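Local coordinates for putative DNA-binding protein (Salmonella choleraesuis, PDB 2HX0) that probably binds DNA and carries a magnesium ion at a three-histidine site, at residues A[17-21]-A[42-48]; A[84-90]-A[129-133]. The protein carries 2 engineered substitutions. One frame throughout, in Å; residues are numbered along the deposited sequence.

Interaction 1: A[17-21]-A[42-48]; sequences TARFY and NQLRAAW. Engineered in segment 42-48: Arg45 (natural residue His).
Asn42, just before the Schellman turn that follows helix 31-42, lies beside the ring of Tyr21, its CG 3.8 Å from Tyr21 CE2; the two side chains run past each other in opposite directions. Gln43 then takes a positive phi and closes the helix in that Schellman motif, which turns the chain back toward the sheet. Leu44 follows with CD2 against the same ring, 3.7 Å from Tyr21 CE1, and at looser range the methyl approaches the Arg19 guanidinium, 4.2 Å from Arg19 NH2. That guanidinium holds the phenol side-on: Arg19 NE and NH2 both bond Tyr21 OH, at 2.7 and 2.8 Å, with the oxygen close to the guanidinium plane. The bend at chi3 (65°) turns the guanidinium toward the phenol two residues on, and the pair of hydrogen bonds to one oxygen, both noticeably bent, fixes the phenol end beside Leu44. At the far end of the segment Trp48 CG sits between the backbone N and the carbonyl carbon (chi1 89°), which swings the indole toward Ala18 and Phe20. Ala18 CB meets the rim of its six-membered ring near its plane, 3.9 Å from Trp48 CH2, while Phe20 CE2 lies 3.8 Å from Trp48 CH2, the ring planes 74° apart. The indole NE1 is bonded to Ala50 O of the third subunit, whose Phe20 also meets Trp48. Within the chain, strand 113-124 runs between strands 15-25 and 47-56, so these side chains span a whole strand, while Phe38 of helix 31-42 meets the Tyr21 ring nearly at right angles.

Interaction 2: A[84-90]-A[129-133]; sequences TLELTGE and TFSRQ
A partly buried arginine-glutamate salt bridge joins the turn between strands 75-86 and 89-97 to strand 128-134 of the small two-stranded sheet, close to the magnesium-binding His91. Arg132 approaches Glu86 side-on and spends one nitrogen on each carboxylate oxygen: NE bonds Glu86 OE2 at 2.9 Å, nearly straight at 168°, and NH2 bonds Glu86 OE1 at 3.1 Å. Both oxygens are met on their syn sides, and the two flat groups are nearly coplanar. Arg132 NH2 also gives a 2.8 Å bond to Thr84 OG1, which lies near the guanidinium plane, so Thr84 and Glu86 together fix the rotation of the group. Glu86 gets its carboxylate there by a bend at chi2 (-80°), which folds the chain across the start of Phe130. Its OE1 lies 3.5 Å from Phe130 CB, near the plane of the phenyl ring, with the carboxylate turned almost perpendicular to that ring. Farther out on the ring, Phe130 CE2 packs on Thr84 CG2 at 3.9 Å. Gly89 brings bare backbone alongside Arg132, and Glu90 C lies over one face of the guanidinium, toward its rim. Glu119 of the third subunit completes the cluster, pairing with Arg132 NH1 and bonding Thr84 OG1; the arginine therefore has carboxylates from two chains. Strands 84-86 and 129-133 cross at 96°, so side chains rather than a shared sheet join them. Phe130 and Arg132 also rest on Leu143 of strand 141-147, Arg132 touches His91 of strand 89-97, and Leu85 packs on Val39 of helix 31-42.

In the fold
Both contacts are partly buried and reach the large antiparallel sheet, where strands 47-56 and 75-86 are neighbours. Interaction 1, mainly apolar and aromatic, buries Phe20, Tyr21, Leu44 and Trp48 and leaves Arg19 and Asn42 more exposed; it links strand 15-25, outermost within the chain but paired with a strand of the second subunit, to strand 47-56. Interaction 2 is charged and polar, with Thr84, Glu86 and Phe130 buried and Arg132 partly exposed, and ties the small sheet to a turn near the metal site. Backbone joins them: Ala47 O lies 2.9 Å from Leu85 N and engineered Arg45 O 2.7 Å from Phe130 N, both probable hydrogen bonds. Both meet the third subunit.

Interaction 1: A[17-21]-A[42-48]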
ATOM      1  N   THR A  17      17.365  -7.881   1.927  1.00 10.09           N
ATOM      2  CA  THR A  17      17.394  -6.462   2.242  1.00 10.72           C
ATOM      3  C   THR A  17      16.733  -5.883   0.994  1.00 10.29           C
ATOM      4  O   THR A  17      16.494  -6.610   0.028  1.00 11.98           O
ATOM      5  CB  THR A  17      18.832  -5.928   2.319  1.00 17.35           C
ATOM      6  OG1 THR A  17      19.495  -6.175   1.072  1.00 22.23           O
ATOM      7  CG2 THR A  17      19.596  -6.619   3.437  1.00 21.43           C
ATOM      8  N   ALA A  18      16.422  -4.597   1.001  1.00  9.57           N
ATOM      9  CA  ALA A  18      15.808  -4.008  -0.176  1.00  9.60           C
ATOM     10  C   ALA A  18      16.516  -2.738  -0.595  1.00  9.51           C
ATOM     11  O   ALA A  18      17.071  -2.015   0.232  1.00 10.95           O
ATOM     12  CB  ALA A  18      14.338  -3.711   0.093  1.00 11.38           C
ATOM     13  N   ARG A  19      16.513  -2.495  -1.902  1.00  9.14           N
ATOM     14  CA  ARG A  19      17.079  -1.289  -2.480  1.00  9.40           C
ATOM     15  C   ARG A  19      15.845  -0.604  -3.057  1.00  9.40           C
ATOM     16  O   ARG A  19      15.033  -1.256  -3.708  1.00 10.46           O
ATOM     17  CB  ARG A  19      18.069  -1.643  -3.593  1.00 16.18           C
ATOM     18  CG  ARG A  19      18.827  -0.447  -4.149  1.00 22.73           C
ATOM     19  CD  ARG A  19      19.941  -0.876  -5.095  1.00 26.79           C
ATOM     20  NE  ARG A  19      19.431  -1.520  -6.301  1.00 30.72           N
ATOM     21  CZ  ARG A  19      19.620  -2.800  -6.610  1.00 30.13           C
ATOM     22  NH1 ARG A  19      20.312  -3.587  -5.801  1.00 32.88           N
ATOM     23  NH2 ARG A  19      19.126  -3.287  -7.739  1.00 31.89           N
ATOM     24  N   PHE A  20      15.689   0.692  -2.813  1.00  7.10           N
ATOM     25  CA  PHE A  20      14.518   1.399  -3.323  1.00  7.74           C
ATOM     26  C   PHE A  20      14.829   2.400  -4.411  1.00  7.72           C
ATOM     27  O   PHE A  20      15.910   2.986  -4.459  1.00 10.16           O
ATOM     28  CB  PHE A  20      13.781   2.102  -2.187  1.00  8.84           C
ATOM     29  CG  PHE A  20      13.203   1.156  -1.184  1.00  7.36           C
ATOM     30  CD1 PHE A  20      13.966   0.704  -0.109  1.00  8.20           C
ATOM     31  CD2 PHE A  20      11.913   0.666  -1.345  1.00  8.59           C
ATOM     32  CE1 PHE A  20      13.446  -0.232   0.794  1.00  9.04           C
ATOM     33  CE2 PHE A  20      11.385  -0.268  -0.452  1.00  7.95           C
ATOM     34  CZ  PHE A  20      12.156  -0.715   0.617  1.00  9.59           C
ATOM     35  N   TYR A  21      13.852   2.589  -5.286  1.00  8.84           N
ATOM     36  CA  TYR A  21      13.969   3.519  -6.396  1.00  9.68           C
ATOM     37  C   TYR A  21      12.783   4.465  -6.375  1.00  9.97           C
ATOM     38  O   TYR A  21      11.650   4.041  -6.170  1.00 11.60           O
ATOM     39  CB  TYR A  21      13.965   2.777  -7.730  1.00 10.72           C
ATOM     40  CG  TYR A  21      15.136   1.851  -7.948  1.00 10.30           C
ATOM     41  CD1 TYR A  21      15.128   0.557  -7.444  1.00 11.18           C
ATOM     42  CD2 TYR A  21      16.248   2.270  -8.674  1.00 12.87           C
ATOM     43  CE1 TYR A  21      16.202  -0.307  -7.663  1.00 13.73           C
ATOM     44  CE2 TYR A  21      17.326   1.416  -8.898  1.00 14.73           C
ATOM     45  CZ  TYR A  21      17.295   0.132  -8.391  1.00 15.01           C
ATOM     46  OH  TYR A  21      18.359  -0.707  -8.627  1.00 19.39           O
ATOM     47  N   ASN A  42      17.140  -1.114 -15.009  1.00 14.07           N
ATOM     48  CA  ASN A  42      17.851  -1.474 -13.792  1.00 13.70           C
ATOM     49  C   ASN A  42      17.985  -2.975 -13.567  1.00 13.46           C
ATOM     50  O   ASN A  42      18.478  -3.405 -12.522  1.00 15.36           O
ATOM     51  CB  ASN A  42      17.161  -0.825 -12.592  1.00 14.39           C
ATOM     52  CG  ASN A  42      17.166   0.685 -12.673  1.00 15.39           C
ATOM     53  OD1 ASN A  42      16.169   1.308 -13.041  1.00 18.88           O
ATOM     54  ND2 ASN A  42      18.301   1.283 -12.348  1.00 15.71           N
ATOM     55  N   GLN A  43      17.567  -3.759 -14.554  1.00 13.96           N
ATOM     56  CA  GLN A  43      17.636  -5.214 -14.479  1.00 14.42           C
ATOM     57  C   GLN A  43      17.106  -5.736 -13.147  1.00 14.87           C
ATOM     58  O   GLN A  43      17.748  -6.546 -12.479  1.00 15.40           O
ATOM     59  CB  GLN A  43      19.077  -5.685 -14.692  1.00 18.67           C
ATOM     60  CG  GLN A  43      19.590  -5.444 -16.106  1.00 19.64           C
ATOM     61  CD  GLN A  43      18.870  -6.296 -17.133  1.00 21.26           C
ATOM     62  OE1 GLN A  43      19.007  -7.520 -17.145  1.00 26.06           O
ATOM     63  NE2 GLN A  43      18.086  -5.656 -17.992  1.00 20.42           N
ATOM     64  N   LEU A  44      15.925  -5.265 -12.765  1.00 13.38           N
ATOM     65  CA  LEU A  44      15.310  -5.691 -11.513  1.00 11.59           C
ATOM     66  C   LEU A  44      14.806  -7.128 -11.644  1.00 12.45           C
ATOM     67  O   LEU A  44      14.110  -7.465 -12.604  1.00 13.96           O
ATOM     68  CB  LEU A  44      14.158  -4.748 -11.155  1.00 10.60           C
ATOM     69  CG  LEU A  44      14.541  -3.265 -11.056  1.00 12.19           C
ATOM     70  CD1 LEU A  44      13.333  -2.453 -10.595  1.00 12.01           C
ATOM     71  CD2 LEU A  44      15.712  -3.090 -10.094  1.00 11.85           C
ATOM     72  N   ARG A  45      15.150  -7.967 -10.669  1.00  9.96           N
ATOM     73  CA  ARG A  45      14.757  -9.373 -10.695  1.00 10.62           C
ATOM     74  C   ARG A  45      13.735  -9.785  -9.636  1.00  8.84           C
ATOM     75  O   ARG A  45      13.195 -10.885  -9.701  1.00  9.67           O
ATOM     76  CB  ARG A  45      15.988 -10.278 -10.544  1.00 13.50           C
ATOM     77  CG  ARG A  45      17.098 -10.053 -11.566  1.00 18.20           C
ATOM     78  CD  ARG A  45      16.614 -10.247 -12.990  1.00 22.41           C
ATOM     79  NE  ARG A  45      16.120 -11.597 -13.245  1.00 26.37           N
ATOM     80  CZ  ARG A  45      16.883 -12.685 -13.296  1.00 28.82           C
ATOM     81  NH1 ARG A  45      16.329 -13.868 -13.533  1.00 30.76           N
ATOM     82  NH2 ARG A  45      18.194 -12.595 -13.112  1.00 30.62           N
ATOM     83  N   ALA A  46      13.471  -8.919  -8.665  1.00 10.43           N
ATOM     84  CA  ALA A  46      12.509  -9.241  -7.609  1.00  8.90           C
ATOM     85  C   ALA A  46      12.019  -7.944  -6.982  1.00 10.02           C
ATOM     86  O   ALA A  46      12.425  -7.581  -5.880  1.00 11.44           O
ATOM     87  CB  ALA A  46      13.170 -10.112  -6.555  1.00 10.31           C
ATOM     88  N   ALA A  47      11.122  -7.260  -7.682  1.00  8.53           N
ATOM     89  CA  ALA A  47      10.634  -5.977  -7.214  1.00  7.65           C
ATOM     90  C   ALA A  47       9.157  -5.957  -6.862  1.00  7.39           C
ATOM     91  O   ALA A  47       8.415  -6.882  -7.182  1.00  8.67           O
ATOM     92  CB  ALA A  47      10.934  -4.905  -8.275  1.00 11.25           C
ATOM     93  N   TRP A  48       8.744  -4.896  -6.180  1.00  8.47           N
ATOM     94  CA  TRP A  48       7.345  -4.726  -5.807  1.00  7.68           C
ATOM     95  C   TRP A  48       7.085  -3.234  -5.671  1.00  7.56           C
ATOM     96  O   TRP A  48       8.018  -2.450  -5.503  1.00  8.35           O
ATOM     97  CB  TRP A  48       7.044  -5.473  -4.490  1.00  8.45           C
ATOM     98  CG  TRP A  48       7.261  -4.706  -3.203  1.00  8.55           C
ATOM     99  CD1 TRP A  48       6.316  -4.044  -2.472  1.00  7.48           C
ATOM    100  CD2 TRP A  48       8.490  -4.577  -2.479  1.00  8.01           C
ATOM    101  NE1 TRP A  48       6.879  -3.513  -1.336  1.00  9.21           N
ATOM    102  CE2 TRP A  48       8.214  -3.825  -1.316  1.00  7.05           C
ATOM    103  CE3 TRP A  48       9.799  -5.023  -2.702  1.00  8.34           C
ATOM    104  CZ2 TRP A  48       9.200  -3.512  -0.373  1.00  7.77           C
ATOM    105  CZ3 TRP A  48      10.781  -4.711  -1.766  1.00  8.53           C
ATOM    106  CH2 TRP A  48      10.473  -3.960  -0.614  1.00  8.31           C
TER

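Interaction 2: A[84-90]-A[129-133]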
ATOM      1  N   THR A  84       3.862  -7.181  -7.612  1.00 10.31           N
ATOM      2  CA  THR A  84       5.244  -7.524  -7.865  1.00 10.49           C
ATOM      3  C   THR A  84       5.571  -7.360  -9.336  1.00 10.62           C
ATOM      4  O   THR A  84       4.682  -7.345 -10.182  1.00 12.24           O
ATOM      5  CB  THR A  84       5.490  -8.988  -7.477  1.00 10.30           C
ATOM      6  OG1 THR A  84       4.518  -9.819  -8.137  1.00 12.51           O
ATOM      7  CG2 THR A  84       5.359  -9.167  -5.973  1.00 10.96           C
ATOM      8  N   LEU A  85       6.851  -7.213  -9.640  1.00 10.18           N
ATOM      9  CA  LEU A  85       7.266  -7.100 -11.024  1.00 11.30           C
ATOM     10  C   LEU A  85       8.729  -7.473 -11.129  1.00 11.90           C
ATOM     11  O   LEU A  85       9.488  -7.343 -10.167  1.00 12.62           O
ATOM     12  CB  LEU A  85       7.014  -5.687 -11.576  1.00 14.14           C
ATOM     13  CG  LEU A  85       7.742  -4.462 -11.027  1.00 12.63           C
ATOM     14  CD1 LEU A  85       7.384  -3.260 -11.886  1.00 15.39           C
ATOM     15  CD2 LEU A  85       7.361  -4.213  -9.577  1.00 14.02           C
ATOM     16  N   GLU A  86       9.111  -7.975 -12.296  1.00 10.73           N
ATOM     17  CA  GLU A  86      10.481  -8.381 -12.532  1.00 13.70           C
ATOM     18  C   GLU A  86      10.777  -8.381 -14.028  1.00 13.35           C
ATOM     19  O   GLU A  86       9.910  -8.046 -14.830  1.00 12.83           O
ATOM     20  CB  GLU A  86      10.741  -9.760 -11.912  1.00 15.90           C
ATOM     21  CG  GLU A  86       9.967 -10.930 -12.517  1.00 17.84           C
ATOM     22  CD  GLU A  86       8.533 -11.049 -12.030  1.00 19.59           C
ATOM     23  OE1 GLU A  86       8.181 -10.459 -10.984  1.00 21.17           O
ATOM     24  OE2 GLU A  86       7.754 -11.764 -12.694  1.00 20.92           O
ATOM     25  N   LEU A  87      11.997  -8.756 -14.400  1.00 18.54           N
ATOM     26  CA  LEU A  87      12.401  -8.749 -15.805  1.00 19.93           C
ATOM     27  C   LEU A  87      11.392  -9.223 -16.844  1.00 20.70           C
ATOM     28  O   LEU A  87      11.154  -8.524 -17.828  1.00 22.77           O
ATOM     29  CB  LEU A  87      13.706  -9.527 -15.992  1.00 24.43           C
ATOM     30  CG  LEU A  87      15.009  -8.786 -15.673  1.00 27.88           C
ATOM     31  CD1 LEU A  87      16.179  -9.609 -16.189  1.00 28.48           C
ATOM     32  CD2 LEU A  87      15.017  -7.412 -16.334  1.00 29.45           C
ATOM     33  N   THR A  88      10.797 -10.397 -16.648  1.00 21.52           N
ATOM     34  CA  THR A  88       9.843 -10.899 -17.635  1.00 23.23           C
ATOM     35  C   THR A  88       8.464 -11.249 -17.096  1.00 22.48           C
ATOM     36  O   THR A  88       7.810 -12.158 -17.603  1.00 24.37           O
ATOM     37  CB  THR A  88      10.398 -12.139 -18.365  1.00 27.95           C
ATOM     38  OG1 THR A  88      10.515 -13.228 -17.441  1.00 29.87           O
ATOM     39  CG2 THR A  88      11.763 -11.837 -18.962  1.00 28.51           C
ATOM     40  N   GLY A  89       8.009 -10.524 -16.082  1.00 18.90           N
ATOM     41  CA  GLY A  89       6.695 -10.807 -15.536  1.00 16.89           C
ATOM     42  C   GLY A  89       6.277  -9.801 -14.488  1.00 16.01           C
ATOM     43  O   GLY A  89       7.083  -8.984 -14.044  1.00 16.82           O
ATOM     44  N   GLU A  90       5.008  -9.857 -14.101  1.00 14.83           N
ATOM     45  CA  GLU A  90       4.473  -8.957 -13.092  1.00 14.75           C
ATOM     46  C   GLU A  90       3.062  -9.378 -12.711  1.00 14.82           C
ATOM     47  O   GLU A  90       2.454 -10.221 -13.367  1.00 16.19           O
ATOM     48  CB  GLU A  90       4.438  -7.513 -13.610  1.00 15.22           C
ATOM     49  CG  GLU A  90       3.378  -7.232 -14.677  1.00 18.29           C
ATOM     50  CD  GLU A  90       3.709  -7.861 -16.015  1.00 20.76           C
ATOM     51  OE1 GLU A  90       4.857  -7.688 -16.478  1.00 22.12           O
ATOM     52  OE2 GLU A  90       2.823  -8.515 -16.611  1.00 23.45           O
ATOM     53  N   THR A 129      15.069 -13.721  -6.534  1.00  9.93           N
ATOM     54  CA  THR A 129      14.715 -13.616  -7.941  1.00 10.96           C
ATOM     55  C   THR A 129      13.289 -14.118  -8.079  1.00 10.55           C
ATOM     56  O   THR A 129      12.956 -15.205  -7.591  1.00 12.08           O
ATOM     57  CB  THR A 129      15.629 -14.475  -8.846  1.00 13.84           C
ATOM     58  OG1 THR A 129      16.960 -13.943  -8.832  1.00 15.43           O
ATOM     59  CG2 THR A 129      15.117 -14.467 -10.278  1.00 16.22           C
ATOM     60  N   PHE A 130      12.439 -13.312  -8.708  1.00  9.63           N
ATOM     61  CA  PHE A 130      11.049 -13.692  -8.935  1.00 10.25           C
ATOM     62  C   PHE A 130      10.925 -14.261 -10.341  1.00 12.05           C
ATOM     63  O   PHE A 130      11.596 -13.806 -11.272  1.00 12.80           O
ATOM     64  CB  PHE A 130      10.101 -12.487  -8.866  1.00 10.72           C
ATOM     65  CG  PHE A 130       9.933 -11.886  -7.496  1.00  9.64           C
ATOM     66  CD1 PHE A 130      10.349 -12.559  -6.350  1.00 10.20           C
ATOM     67  CD2 PHE A 130       9.326 -10.642  -7.359  1.00  9.64           C
ATOM     68  CE1 PHE A 130      10.160 -11.998  -5.083  1.00 10.26           C
ATOM     69  CE2 PHE A 130       9.130 -10.068  -6.104  1.00  8.78           C
ATOM     70  CZ  PHE A 130       9.548 -10.749  -4.960  1.00  9.27           C
ATOM     71  N   SER A 131      10.061 -15.255 -10.492  1.00 13.45           N
ATOM     72  CA  SER A 131       9.790 -15.848 -11.795  1.00 14.65           C
ATOM     73  C   SER A 131       8.339 -16.299 -11.756  1.00 14.67           C
ATOM     74  O   SER A 131       7.713 -16.299 -10.694  1.00 13.78           O
ATOM     75  CB  SER A 131      10.714 -17.041 -12.076  1.00 16.42           C
ATOM     76  OG  SER A 131      10.530 -18.083 -11.136  1.00 17.82           O
ATOM     77  N   ARG A 132       7.794 -16.658 -12.912  1.00 15.45           N
ATOM     78  CA  ARG A 132       6.417 -17.122 -12.987  1.00 16.92           C
ATOM     79  C   ARG A 132       6.475 -18.561 -13.478  1.00 18.00           C
ATOM     80  O   ARG A 132       6.838 -18.821 -14.627  1.00 19.78           O
ATOM     81  CB  ARG A 132       5.613 -16.248 -13.951  1.00 16.30           C
ATOM     82  CG  ARG A 132       5.671 -14.756 -13.623  1.00 17.52           C
ATOM     83  CD  ARG A 132       4.932 -14.416 -12.331  1.00 15.73           C
ATOM     84  NE  ARG A 132       5.335 -13.107 -11.816  1.00 16.44           N
ATOM     85  CZ  ARG A 132       4.733 -12.468 -10.816  1.00 15.74           C
ATOM     86  NH1 ARG A 132       3.679 -13.005 -10.210  1.00 16.07           N
ATOM     87  NH2 ARG A 132       5.202 -11.295 -10.412  1.00 16.33           N
ATOM     88  N   GLN A 133       6.139 -19.492 -12.592  1.00 16.20           N
ATOM     89  CA  GLN A 133       6.176 -20.910 -12.920  1.00 17.92           C
ATOM     90  C   GLN A 133       4.783 -21.504 -12.796  1.00 17.60           C
ATOM     91  O   GLN A 133       4.002 -21.106 -11.933  1.00 17.73           O
ATOM     92  CB  GLN A 133       7.126 -21.635 -11.968  1.00 21.64           C
ATOM     93  CG  GLN A 133       8.491 -20.981 -11.837  1.00 25.57           C
ATOM     94  CD  GLN A 133       9.330 -21.098 -13.091  1.00 26.74           C
ATOM     95  OE1 GLN A 133      10.396 -20.492 -13.193  1.00 29.43           O
ATOM     96  NE2 GLN A 133       8.860 -21.887 -14.054  1.00 27.65           N
TER